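CRISPR-associated endonuclease Cas9 (Campylobacter jejuni subsp. jejuni serotype O:2, PDB 5X2H) uses a guide RNA to recognise matching DNA of invading genetic elements and cuts its two strands with separate RuvC-like and HNH nuclease domains. Local coordinates at residues A[464-467]-A[468-472]; A[458-461]-A[462-465]; A[500-503]-A[504-508]. All coordinates share one frame; numbering follows the deposited sequence.

Contact 1 of 3, residues A[464-467]-A[468-472]; sequences EYRK and VLNAL. With nucleotides of chain B.
Arg466 and Asn470, one helical turn apart, meet on the side of the helix that faces the guide RNA. Asn470 ND2 lies over one face of the Arg466 guanidinium, the amide plane turned 86° from it, and rests 3.4 Å from Arg466 CG. ND2 also lies near NE, but both are donors, so the two groups touch without bonding; their polar ends are held by the backbone of Leu441, whose O accepts from Arg466 NE and whose N donates to Asn470 OD1. That shared loop helps to hold both groups in place. With its chain extended from CG to NE, Arg466 presents its far edge to the phosphate of U74 of chain B, whose phosphorus lies in the guanidinium plane: NH2 binds OP1 at 2.8 Å and NH1 binds OP2 at 3.0 Å, a two-pronged grip suited to arginine. NH1 also makes a weak bond to OP1 of G73 of chain B.

The tight side belongs to Tyr465, Val468 and Leu469. Leu469 CD2 touches the phenol end of Tyr465, 3.7 Å from OH, the two side chains running side by side; the hydroxyl itself bonds Thr502. Val468 CG2 comes within 3.2 Å of Glu464 O, and the side chain reaches Phe13 and Trp22. Lys467 lies on the looser, partly exposed side. Its chain, bent at chi3 (-62°), carries NZ to A78 of chain B, where bonds to both phosphate oxygens are weak, 3.2 Å to OP2; such a flexible amine suits a diffuse phosphate contact. Backbone bonds such as Asn470 N to Arg466 O (2.8 Å) continue the regular i to i+4 pattern. An amphipathic helix packed on the central sheet by one side and touching guide RNA with the other is what the RNase H-like RuvC fold provides here.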
loop_
_atom_site.group_PDB
_atom_site.type_symbol
_atom_site.label_atom_id
_atom_site.label_comp_id
_atom_site.label_asym_id
_atom_site.label_seq_id
_atom_site.Cartn_x
_atom_site.Cartn_y
_atom_site.Cartn_z
ATOM N N GLU A 464 -17.536 1.577 -5.445
ATOM C CA GLU A 464 -18.661 2.491 -5.277
ATOM C C GLU A 464 -19.426 2.688 -6.577
ATOM O O GLU A 464 -20.637 2.932 -6.549
ATOM C CB GLU A 464 -18.172 3.835 -4.735
ATOM C CG GLU A 464 -17.693 3.785 -3.292
ATOM C CD GLU A 464 -18.816 3.496 -2.309
ATOM O OE1 GLU A 464 -18.553 2.837 -1.280
ATOM O OE2 GLU A 464 -19.963 3.925 -2.563
ATOM N N TYR A 465 -18.745 2.592 -7.722
ATOM C CA TYR A 465 -19.461 2.625 -8.992
ATOM C C TYR A 465 -20.389 1.426 -9.125
ATOM O O TYR A 465 -21.546 1.572 -9.535
ATOM C CB TYR A 465 -18.473 2.672 -10.158
ATOM C CG TYR A 465 -19.080 2.278 -11.488
ATOM C CD1 TYR A 465 -19.933 3.139 -12.170
ATOM C CD2 TYR A 465 -18.796 1.046 -12.065
ATOM C CE1 TYR A 465 -20.492 2.781 -13.386
ATOM C CE2 TYR A 465 -19.348 0.678 -13.280
ATOM C CZ TYR A 465 -20.193 1.548 -13.938
ATOM O OH TYR A 465 -20.741 1.184 -15.149
ATOM N N ARG A 466 -19.902 0.234 -8.769
ATOM C CA ARG A 466 -20.731 -0.962 -8.864
ATOM C C ARG A 466 -21.920 -0.889 -7.915
ATOM O O ARG A 466 -23.046 -1.234 -8.293
ATOM C CB ARG A 466 -19.893 -2.208 -8.577
ATOM C CG ARG A 466 -20.726 -3.449 -8.312
ATOM C CD ARG A 466 -19.866 -4.684 -8.132
ATOM N NE ARG A 466 -20.685 -5.869 -7.893
ATOM C CZ ARG A 466 -21.017 -6.314 -6.686
ATOM N NH1 ARG A 466 -20.592 -5.676 -5.604
ATOM N NH2 ARG A 466 -21.770 -7.398 -6.559
ATOM N N LYS A 467 -21.688 -0.439 -6.680
ATOM C CA LYS A 467 -22.765 -0.374 -5.699
ATOM C C LYS A 467 -23.867 0.574 -6.151
ATOM O O LYS A 467 -25.056 0.245 -6.058
ATOM C CB LYS A 467 -22.209 0.052 -4.340
ATOM C CG LYS A 467 -23.272 0.254 -3.270
ATOM C CD LYS A 467 -22.654 0.643 -1.934
ATOM C CE LYS A 467 -21.737 -0.449 -1.411
ATOM N NZ LYS A 467 -21.302 -0.181 -0.016
ATOM N N VAL A 468 -23.493 1.750 -6.659
ATOM C CA VAL A 468 -24.489 2.716 -7.111
ATOM C C VAL A 468 -25.214 2.200 -8.347
ATOM O O VAL A 468 -26.440 2.320 -8.458
ATOM C CB VAL A 468 -23.829 4.083 -7.368
ATOM C CG1 VAL A 468 -24.820 5.042 -8.012
ATOM C CG2 VAL A 468 -23.303 4.666 -6.068
ATOM N N LEU A 469 -24.475 1.615 -9.293
ATOM C CA LEU A 469 -25.096 1.097 -10.510
ATOM C C LEU A 469 -26.073 -0.029 -10.193
ATOM O O LEU A 469 -27.208 -0.038 -10.685
ATOM C CB LEU A 469 -24.022 0.616 -11.488
ATOM C CG LEU A 469 -24.512 -0.214 -12.682
ATOM C CD1 LEU A 469 -25.434 0.598 -13.586
ATOM C CD2 LEU A 469 -23.341 -0.774 -13.473
ATOM N N ASN A 470 -25.651 -0.990 -9.368
ATOM C CA ASN A 470 -26.525 -2.113 -9.047
ATOM C C ASN A 470 -27.747 -1.671 -8.250
ATOM O O ASN A 470 -28.825 -2.260 -8.396
ATOM C CB ASN A 470 -25.745 -3.190 -8.290
ATOM C CG ASN A 470 -24.810 -3.973 -9.198
ATOM O OD1 ASN A 470 -24.943 -3.930 -10.420
ATOM N ND2 ASN A 470 -23.864 -4.693 -8.604
ATOM N N ALA A 471 -27.604 -0.640 -7.412
ATOM C CA ALA A 471 -28.766 -0.099 -6.712
ATOM C C ALA A 471 -29.758 0.514 -7.689
ATOM O O ALA A 471 -30.975 0.361 -7.527
ATOM C CB ALA A 471 -28.326 0.933 -5.675
ATOM N N LEU A 472 -29.259 1.215 -8.711
ATOM C CA LEU A 472 -30.142 1.761 -9.737
ATOM C C LEU A 472 -30.808 0.650 -10.537
ATOM O O LEU A 472 -31.997 0.741 -10.867
ATOM C CB LEU A 472 -29.359 2.692 -10.663
ATOM C CG LEU A 472 -28.911 4.021 -10.054
ATOM C CD1 LEU A 472 -27.894 4.714 -10.949
ATOM C CD2 LEU A 472 -30.114 4.919 -9.810
ATOM P P U B 74 -21.875 -8.146 -3.100
ATOM O OP1 U B 74 -22.747 -8.599 -4.213
ATOM O OP2 U B 74 -21.536 -6.706 -2.986
ATOM O "O5'" U B 74 -22.529 -8.606 -1.721
ATOM C "C5'" U B 74 -22.911 -9.957 -1.503
ATOM C "C4'" U B 74 -23.161 -10.237 -0.041
ATOM O "O4'" U B 74 -21.971 -9.934 0.730
ATOM C "C3'" U B 74 -24.255 -9.413 0.622
ATOM O "O3'" U B 74 -25.549 -9.942 0.383
ATOM C "C2'" U B 74 -23.860 -9.442 2.096
ATOM O "O2'" U B 74 -24.313 -10.636 2.716
ATOM C "C1'" U B 74 -22.331 -9.484 2.019
ATOM N N1 U B 74 -21.705 -8.165 2.269
ATOM C C2 U B 74 -21.515 -7.794 3.586
ATOM O O2 U B 74 -21.846 -8.498 4.524
ATOM N N3 U B 74 -20.925 -6.568 3.771
ATOM C C4 U B 74 -20.511 -5.693 2.788
ATOM O O4 U B 74 -19.995 -4.619 3.107
ATOM C C5 U B 74 -20.740 -6.151 1.449
ATOM C C6 U B 74 -21.313 -7.340 1.242
ATOM P P G B 73 -17.041 -4.956 -3.362
ATOM O OP1 G B 73 -17.752 -4.643 -4.626
ATOM O OP2 G B 73 -17.113 -4.018 -2.213
ATOM O "O5'" G B 73 -17.545 -6.370 -2.831
ATOM C "C5'" G B 73 -17.669 -7.481 -3.704
ATOM C "C4'" G B 73 -18.071 -8.726 -2.954
ATOM O "O4'" G B 73 -17.149 -8.951 -1.858
ATOM C "C3'" G B 73 -19.437 -8.699 -2.285
ATOM O "O3'" G B 73 -20.500 -8.978 -3.182
ATOM C "C2'" G B 73 -19.287 -9.741 -1.183
ATOM O "O2'" G B 73 -19.423 -11.050 -1.710
ATOM C "C1'" G B 73 -17.829 -9.538 -0.769
ATOM N N9 G B 73 -17.703 -8.652 0.405
ATOM C C8 G B 73 -17.276 -7.347 0.421
ATOM N N7 G B 73 -17.276 -6.830 1.619
ATOM C C5 G B 73 -17.732 -7.853 2.440
ATOM C C6 G B 73 -17.945 -7.887 3.844
ATOM O O6 G B 73 -17.766 -6.985 4.669
ATOM N N1 G B 73 -18.412 -9.129 4.266
ATOM C C2 G B 73 -18.646 -10.203 3.442
ATOM N N2 G B 73 -19.098 -11.321 4.029
ATOM N N3 G B 73 -18.453 -10.181 2.135
ATOM C C4 G B 73 -17.999 -8.985 1.704
ATOM P P A B 78 -23.163 0.595 2.998
ATOM O OP1 A B 78 -22.676 1.817 2.308
ATOM O OP2 A B 78 -23.633 -0.571 2.205
ATOM O "O5'" A B 78 -22.003 0.091 3.961
ATOM C "C5'" A B 78 -21.478 0.936 4.976
ATOM C "C4'" A B 78 -20.795 0.139 6.057
ATOM O "O4'" A B 78 -21.689 -0.919 6.505
ATOM C "C3'" A B 78 -19.502 -0.559 5.633
ATOM O "O3'" A B 78 -18.648 -0.656 6.770
ATOM C "C2'" A B 78 -19.994 -1.953 5.274
ATOM O "O2'" A B 78 -19.002 -2.957 5.292
ATOM C "C1'" A B 78 -21.047 -2.169 6.354
ATOM N N9 A B 78 -22.039 -3.192 6.025
ATOM C C8 A B 78 -22.565 -3.491 4.794
ATOM N N7 A B 78 -23.418 -4.483 4.821
ATOM C C5 A B 78 -23.446 -4.867 6.153
ATOM C C6 A B 78 -24.154 -5.871 6.834
ATOM N N6 A B 78 -25.011 -6.702 6.238
ATOM N N1 A B 78 -23.956 -5.989 8.167
ATOM C C2 A B 78 -23.098 -5.151 8.766
ATOM N N3 A B 78 -22.372 -4.170 8.234
ATOM C C4 A B 78 -22.594 -4.083 6.910
#

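Contact 2 of 3, residues A[458-461]-A[462-465]; sequences VLRA and IKEY. With nucleotides of chain B.
At the edge of the Arg460 guanidinium, near its plane, lies the amine of Lys463, with NH2 and NZ 3.8 Å apart. Two phosphates approach the same group obliquely: OP1 of G71 of chain B is 3.0 Å from NH1, and OP2 of G72 of chain B is 3.4 Å from NH2. The nearby phosphate oxygens probably offset the closeness of the two positive groups. A second flat group, the Tyr465 ring, packs edge-to-face with Phe13 on the protein side.

Lys463 runs beside Arg460, its bends at chi2 (-111°) and chi4 turning NZ onto the phosphate of G72 of chain B, where NZ makes weak bonds to OP1 and OP2, each 3.4 Å. Long, bendable basic chains one turn apart can thus follow the backbone of consecutive nucleotides of the guide RNA, so this part of helix 456-476, in the RNase H-like RuvC fold, turns a basic surface to the RNA. Leu459 touches the ribose with a methyl, CD1 lying 3.4 Å from O2' of G71 of chain B.

Branched aliphatic residues occupy another side of the helix. Val458 CG1 meets Ile462 CD1 at 3.8 Å, the two chains lying side by side. With CG1 beside its backbone N (chi1 -60°), Ile462 also brings that atom to 3.2 Å from Val458 O. Both meet helix 493-505, Val458 at Tyr493 and Ile494, Ile462 at Tyr501.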
loop_
_atom_site.group_PDB
_atom_site.type_symbol
_atom_site.label_atom_id
_atom_site.label_comp_id
_atom_site.label_asym_id
_atom_site.label_seq_id
_atom_site.Cartn_x
_atom_site.Cartn_y
_atom_site.Cartn_z
ATOM N N VAL A 458 -8.069 3.000 -6.774
ATOM C CA VAL A 458 -8.859 2.649 -7.949
ATOM C C VAL A 458 -9.906 1.601 -7.593
ATOM O O VAL A 458 -11.073 1.709 -7.991
ATOM C CB VAL A 458 -7.943 2.175 -9.090
ATOM C CG1 VAL A 458 -8.766 1.831 -10.318
ATOM C CG2 VAL A 458 -6.915 3.243 -9.419
ATOM N N LEU A 459 -9.510 0.576 -6.830
ATOM C CA LEU A 459 -10.465 -0.437 -6.394
ATOM C C LEU A 459 -11.616 0.183 -5.611
ATOM O O LEU A 459 -12.760 -0.276 -5.721
ATOM C CB LEU A 459 -9.755 -1.497 -5.550
ATOM C CG LEU A 459 -8.634 -2.280 -6.240
ATOM C CD1 LEU A 459 -7.905 -3.166 -5.241
ATOM C CD2 LEU A 459 -9.188 -3.111 -7.390
ATOM N N ARG A 460 -11.334 1.227 -4.828
ATOM C CA ARG A 460 -12.381 1.898 -4.066
ATOM C C ARG A 460 -13.400 2.554 -4.990
ATOM O O ARG A 460 -14.613 2.395 -4.806
ATOM C CB ARG A 460 -11.760 2.938 -3.134
ATOM C CG ARG A 460 -12.786 3.752 -2.369
ATOM C CD ARG A 460 -13.237 3.023 -1.121
ATOM N NE ARG A 460 -12.534 3.507 0.062
ATOM C CZ ARG A 460 -12.571 2.913 1.251
ATOM N NH1 ARG A 460 -11.902 3.431 2.274
ATOM N NH2 ARG A 460 -13.269 1.797 1.413
ATOM N N ALA A 461 -12.923 3.297 -5.991
ATOM C CA ALA A 461 -13.826 4.001 -6.894
ATOM C C ALA A 461 -14.676 3.030 -7.700
ATOM O O ALA A 461 -15.869 3.273 -7.918
ATOM C CB ALA A 461 -13.026 4.911 -7.825
ATOM N N ILE A 462 -14.081 1.926 -8.155
ATOM C CA ILE A 462 -14.830 0.944 -8.929
ATOM C C ILE A 462 -15.887 0.276 -8.061
ATOM O O ILE A 462 -17.003 0.000 -8.517
ATOM C CB ILE A 462 -13.867 -0.083 -9.549
ATOM C CG1 ILE A 462 -12.872 0.622 -10.469
ATOM C CG2 ILE A 462 -14.636 -1.156 -10.307
ATOM C CD1 ILE A 462 -11.864 -0.309 -11.104
ATOM N N LYS A 463 -15.556 0.017 -6.795
ATOM C CA LYS A 463 -16.516 -0.595 -5.883
ATOM C C LYS A 463 -17.747 0.287 -5.713
ATOM O O LYS A 463 -18.885 -0.184 -5.836
ATOM C CB LYS A 463 -15.844 -0.867 -4.537
ATOM C CG LYS A 463 -16.797 -1.125 -3.387
ATOM C CD LYS A 463 -16.763 0.024 -2.393
ATOM C CE LYS A 463 -17.237 -0.415 -1.019
ATOM N NZ LYS A 463 -16.199 -0.133 0.009
ATOM N N GLU A 464 -17.536 1.577 -5.445
ATOM C CA GLU A 464 -18.661 2.491 -5.277
ATOM C C GLU A 464 -19.426 2.688 -6.577
ATOM O O GLU A 464 -20.637 2.932 -6.549
ATOM C CB GLU A 464 -18.172 3.835 -4.735
ATOM C CG GLU A 464 -17.693 3.785 -3.292
ATOM C CD GLU A 464 -18.816 3.496 -2.309
ATOM O OE1 GLU A 464 -18.553 2.837 -1.280
ATOM O OE2 GLU A 464 -19.963 3.925 -2.563
ATOM N N TYR A 465 -18.745 2.592 -7.722
ATOM C CA TYR A 465 -19.461 2.625 -8.992
ATOM C C TYR A 465 -20.389 1.426 -9.125
ATOM O O TYR A 465 -21.546 1.572 -9.535
ATOM C CB TYR A 465 -18.473 2.672 -10.158
ATOM C CG TYR A 465 -19.080 2.278 -11.488
ATOM C CD1 TYR A 465 -19.933 3.139 -12.170
ATOM C CD2 TYR A 465 -18.796 1.046 -12.065
ATOM C CE1 TYR A 465 -20.492 2.781 -13.386
ATOM C CE2 TYR A 465 -19.348 0.678 -13.280
ATOM C CZ TYR A 465 -20.193 1.548 -13.938
ATOM O OH TYR A 465 -20.741 1.184 -15.149
ATOM P P G B 72 -12.803 -1.514 -1.016
ATOM O OP1 G B 72 -13.429 -0.507 -1.908
ATOM O OP2 G B 72 -13.067 -1.473 0.441
ATOM O "O5'" G B 72 -13.213 -2.975 -1.516
ATOM C "C5'" G B 72 -12.952 -3.400 -2.844
ATOM C "C4'" G B 72 -13.164 -4.886 -3.008
ATOM O "O4'" G B 72 -12.302 -5.616 -2.093
ATOM C "C3'" G B 72 -14.554 -5.410 -2.685
ATOM O "O3'" G B 72 -15.492 -5.195 -3.720
ATOM C "C2'" G B 72 -14.287 -6.880 -2.399
ATOM O "O2'" G B 72 -14.076 -7.595 -3.607
ATOM C "C1'" G B 72 -12.954 -6.793 -1.655
ATOM N N9 G B 72 -13.167 -6.700 -0.198
ATOM C C8 G B 72 -12.898 -5.630 0.622
ATOM N N7 G B 72 -13.212 -5.854 1.869
ATOM C C5 G B 72 -13.726 -7.143 1.875
ATOM C C6 G B 72 -14.234 -7.932 2.940
ATOM O O6 G B 72 -14.334 -7.644 4.138
ATOM N N1 G B 72 -14.652 -9.185 2.497
ATOM C C2 G B 72 -14.589 -9.627 1.199
ATOM N N2 G B 72 -15.045 -10.868 0.972
ATOM N N3 G B 72 -14.119 -8.901 0.197
ATOM C C4 G B 72 -13.706 -7.680 0.604
ATOM P P G B 71 -8.995 0.414 3.142
ATOM O OP1 G B 71 -9.501 1.749 2.731
ATOM O OP2 G B 71 -9.463 -0.192 4.412
ATOM O "O5'" G B 71 -9.321 -0.605 1.966
ATOM C "C5'" G B 71 -8.880 -0.330 0.648
ATOM C "C4'" G B 71 -8.973 -1.540 -0.241
ATOM O "O4'" G B 71 -8.165 -2.625 0.288
ATOM C "C3'" G B 71 -10.346 -2.169 -0.391
ATOM O "O3'" G B 71 -11.213 -1.449 -1.247
ATOM C "C2'" G B 71 -9.992 -3.557 -0.896
ATOM O "O2'" G B 71 -9.576 -3.497 -2.252
ATOM C "C1'" G B 71 -8.768 -3.863 -0.035
ATOM N N9 G B 71 -9.177 -4.533 1.211
ATOM C C8 G B 71 -9.262 -4.004 2.477
ATOM N N7 G B 71 -9.694 -4.866 3.359
ATOM C C5 G B 71 -9.922 -6.028 2.627
ATOM C C6 G B 71 -10.395 -7.305 3.028
ATOM O O6 G B 71 -10.723 -7.694 4.152
ATOM N N1 G B 71 -10.471 -8.185 1.952
ATOM C C2 G B 71 -10.137 -7.885 0.657
ATOM N N2 G B 71 -10.281 -8.874 -0.238
ATOM N N3 G B 71 -9.696 -6.701 0.270
ATOM C C4 G B 71 -9.615 -5.831 1.299
ATOM P P G B 73 -17.041 -4.956 -3.362
ATOM O OP1 G B 73 -17.752 -4.643 -4.626
ATOM O OP2 G B 73 -17.113 -4.018 -2.213
ATOM O "O5'" G B 73 -17.545 -6.370 -2.831
ATOM C "C5'" G B 73 -17.669 -7.481 -3.704
ATOM C "C4'" G B 73 -18.071 -8.726 -2.954
ATOM O "O4'" G B 73 -17.149 -8.951 -1.858
ATOM C "C3'" G B 73 -19.437 -8.699 -2.285
ATOM O "O3'" G B 73 -20.500 -8.978 -3.182
ATOM C "C2'" G B 73 -19.287 -9.741 -1.183
ATOM O "O2'" G B 73 -19.423 -11.050 -1.710
ATOM C "C1'" G B 73 -17.829 -9.538 -0.769
ATOM N N9 G B 73 -17.703 -8.652 0.405
ATOM C C8 G B 73 -17.276 -7.347 0.421
ATOM N N7 G B 73 -17.276 -6.830 1.619
ATOM C C5 G B 73 -17.732 -7.853 2.440
ATOM C C6 G B 73 -17.945 -7.887 3.844
ATOM O O6 G B 73 -17.766 -6.985 4.669
ATOM N N1 G B 73 -18.412 -9.129 4.266
ATOM C C2 G B 73 -18.646 -10.203 3.442
ATOM N N2 G B 73 -19.098 -11.321 4.029
ATOM N N3 G B 73 -18.453 -10.181 2.135
ATOM C C4 G B 73 -17.999 -8.985 1.704
#

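Contact 3 of 3, residues A[500-503]-A[504-508]; sequences NYTK and DYLDF
Thr502 and Leu506 are joined through the backbone in the last part of helix 493-505, where Leu506 N donates to Thr502 O over 3.0 Å. Two residues earlier Asp504 N donates to Asn500 O at 3.1 Å; both bonds are bent, with N-H...O angles near 139°. The chain then continues in an extended conformation.

Among the charged and polar groups, Lys503 NZ bonds Asn500 OD1 at 3.0 Å, and its salt bridge to Asp504 OD1 is long, 3.9 Å. The other carboxylate oxygen, OD2, accepts from the hydroxyls of Tyr448 and Tyr449.

Apolar contacts centre on Thr502 CG2, placed anti to the backbone N with OG1 beside that N (chi1 -57°). This methyl lies 4.2 Å from Leu506 CD2 and meets the edge of the Phe508 ring, 4.1 Å from CZ, while OG1 bonds Val498 O. Threonine suits the place because it gives a methyl to the core while its hydroxyl is bonded to the helix backbone. Aromatic contact is edgewise too: Tyr505 CD2 approaches the Tyr501 ring near its plane and lies 3.6 Å from Tyr501 O.

The buried Asp504, served by two tyrosine hydroxyls and a nearby lysine, is probably kept as the carboxylate.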
loop_
_atom_site.group_PDB
_atom_site.type_symbol
_atom_site.label_atom_id
_atom_site.label_comp_id
_atom_site.label_asym_id
_atom_site.label_seq_id
_atom_site.Cartn_x
_atom_site.Cartn_y
_atom_site.Cartn_z
ATOM N N ASN A 500 -14.809 -0.885 -20.170
ATOM C CA ASN A 500 -14.596 -2.259 -20.621
ATOM C C ASN A 500 -15.142 -3.260 -19.612
ATOM O O ASN A 500 -15.678 -4.307 -19.990
ATOM C CB ASN A 500 -13.107 -2.511 -20.863
ATOM C CG ASN A 500 -12.567 -1.734 -22.043
ATOM O OD1 ASN A 500 -13.221 -1.620 -23.081
ATOM N ND2 ASN A 500 -11.363 -1.197 -21.894
ATOM N N TYR A 501 -15.010 -2.951 -18.321
ATOM C CA TYR A 501 -15.543 -3.815 -17.275
ATOM C C TYR A 501 -17.067 -3.853 -17.304
ATOM O O TYR A 501 -17.668 -4.881 -16.973
ATOM C CB TYR A 501 -14.993 -3.336 -15.927
ATOM C CG TYR A 501 -15.741 -3.709 -14.663
ATOM C CD1 TYR A 501 -16.134 -5.018 -14.401
ATOM C CD2 TYR A 501 -15.985 -2.749 -13.688
ATOM C CE1 TYR A 501 -16.796 -5.343 -13.225
ATOM C CE2 TYR A 501 -16.636 -3.064 -12.515
ATOM C CZ TYR A 501 -17.038 -4.358 -12.284
ATOM O OH TYR A 501 -17.689 -4.654 -11.108
ATOM N N THR A 502 -17.707 -2.769 -17.742
ATOM C CA THR A 502 -19.165 -2.739 -17.765
ATOM C C THR A 502 -19.726 -3.455 -18.989
ATOM O O THR A 502 -20.698 -4.210 -18.874
ATOM C CB THR A 502 -19.663 -1.294 -17.714
ATOM O OG1 THR A 502 -19.137 -0.648 -16.546
ATOM C CG2 THR A 502 -21.183 -1.254 -17.660
ATOM N N LYS A 503 -19.132 -3.246 -20.166
ATOM C CA LYS A 503 -19.673 -3.865 -21.370
ATOM C C LYS A 503 -19.294 -5.334 -21.503
ATOM O O LYS A 503 -19.925 -6.050 -22.286
ATOM C CB LYS A 503 -19.228 -3.099 -22.620
ATOM C CG LYS A 503 -17.742 -3.161 -22.942
ATOM C CD LYS A 503 -17.482 -2.513 -24.298
ATOM C CE LYS A 503 -16.015 -2.164 -24.502
ATOM N NZ LYS A 503 -15.138 -3.361 -24.636
ATOM N N ASP A 504 -18.291 -5.801 -20.760
ATOM C CA ASP A 504 -17.930 -7.212 -20.809
ATOM C C ASP A 504 -18.803 -8.080 -19.913
ATOM O O ASP A 504 -18.875 -9.293 -20.136
ATOM C CB ASP A 504 -16.465 -7.408 -20.413
ATOM C CG ASP A 504 -15.503 -7.103 -21.542
ATOM O OD1 ASP A 504 -15.956 -6.643 -22.611
ATOM O OD2 ASP A 504 -14.289 -7.331 -21.359
ATOM N N TYR A 505 -19.467 -7.497 -18.912
ATOM C CA TYR A 505 -20.128 -8.285 -17.881
ATOM C C TYR A 505 -21.574 -7.909 -17.594
ATOM O O TYR A 505 -22.232 -8.639 -16.845
ATOM C CB TYR A 505 -19.336 -8.206 -16.565
ATOM C CG TYR A 505 -18.043 -8.984 -16.598
ATOM C CD1 TYR A 505 -18.004 -10.314 -16.204
ATOM C CD2 TYR A 505 -16.864 -8.394 -17.035
ATOM C CE1 TYR A 505 -16.830 -11.034 -16.238
ATOM C CE2 TYR A 505 -15.684 -9.108 -17.074
ATOM C CZ TYR A 505 -15.673 -10.428 -16.673
ATOM O OH TYR A 505 -14.502 -11.149 -16.705
ATOM N N LEU A 506 -22.094 -6.818 -18.146
ATOM C CA LEU A 506 -23.458 -6.389 -17.870
ATOM C C LEU A 506 -24.346 -6.630 -19.083
ATOM O O LEU A 506 -23.953 -6.352 -20.220
ATOM C CB LEU A 506 -23.510 -4.910 -17.479
ATOM C CG LEU A 506 -24.833 -4.439 -16.868
ATOM C CD1 LEU A 506 -24.997 -4.999 -15.461
ATOM C CD2 LEU A 506 -24.928 -2.921 -16.861
ATOM N N ASP A 507 -25.547 -7.147 -18.832
ATOM C CA ASP A 507 -26.531 -7.370 -19.882
ATOM C C ASP A 507 -27.469 -6.173 -19.959
ATOM O O ASP A 507 -28.028 -5.749 -18.941
ATOM C CB ASP A 507 -27.322 -8.651 -19.616
ATOM C CG ASP A 507 -28.191 -9.052 -20.791
ATOM O OD1 ASP A 507 -27.942 -8.560 -21.912
ATOM O OD2 ASP A 507 -29.125 -9.854 -20.591
ATOM N N PHE A 508 -27.641 -5.634 -21.161
ATOM C CA PHE A 508 -28.436 -4.436 -21.388
ATOM C C PHE A 508 -29.749 -4.780 -22.081
ATOM O O PHE A 508 -29.974 -5.907 -22.533
ATOM C CB PHE A 508 -27.658 -3.417 -22.228
ATOM C CG PHE A 508 -26.531 -2.755 -21.492
ATOM C CD1 PHE A 508 -25.281 -3.348 -21.432
ATOM C CD2 PHE A 508 -26.721 -1.533 -20.868
ATOM C CE1 PHE A 508 -24.242 -2.736 -20.758
ATOM C CE2 PHE A 508 -25.686 -0.917 -20.190
ATOM C CZ PHE A 508 -24.445 -1.519 -20.135
#

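Contacts 2 and 1 are successive parts of helix 456-476, their centres about 10 Å apart and Glu464 and Tyr465 common to both; contact 3 follows later in the chain, in the last part of helix 493-505 and just beyond. Strand 481-485 of the five-stranded mixed RuvC sheet comes between the two helices in sequence. The centre of contact 3 is about 13 Å from that of contact 1 and 16 Å from that of contact 2. The helices join directly: Tyr465 OH probably bonds Thr502 OG1 (2.8 Å), and Ile462 and Arg466 pack on Tyr501. The helix that holds the RNA-binding residues thus packs on the sheet carrying the predicted magnesium ligands Asp14 and Glu485.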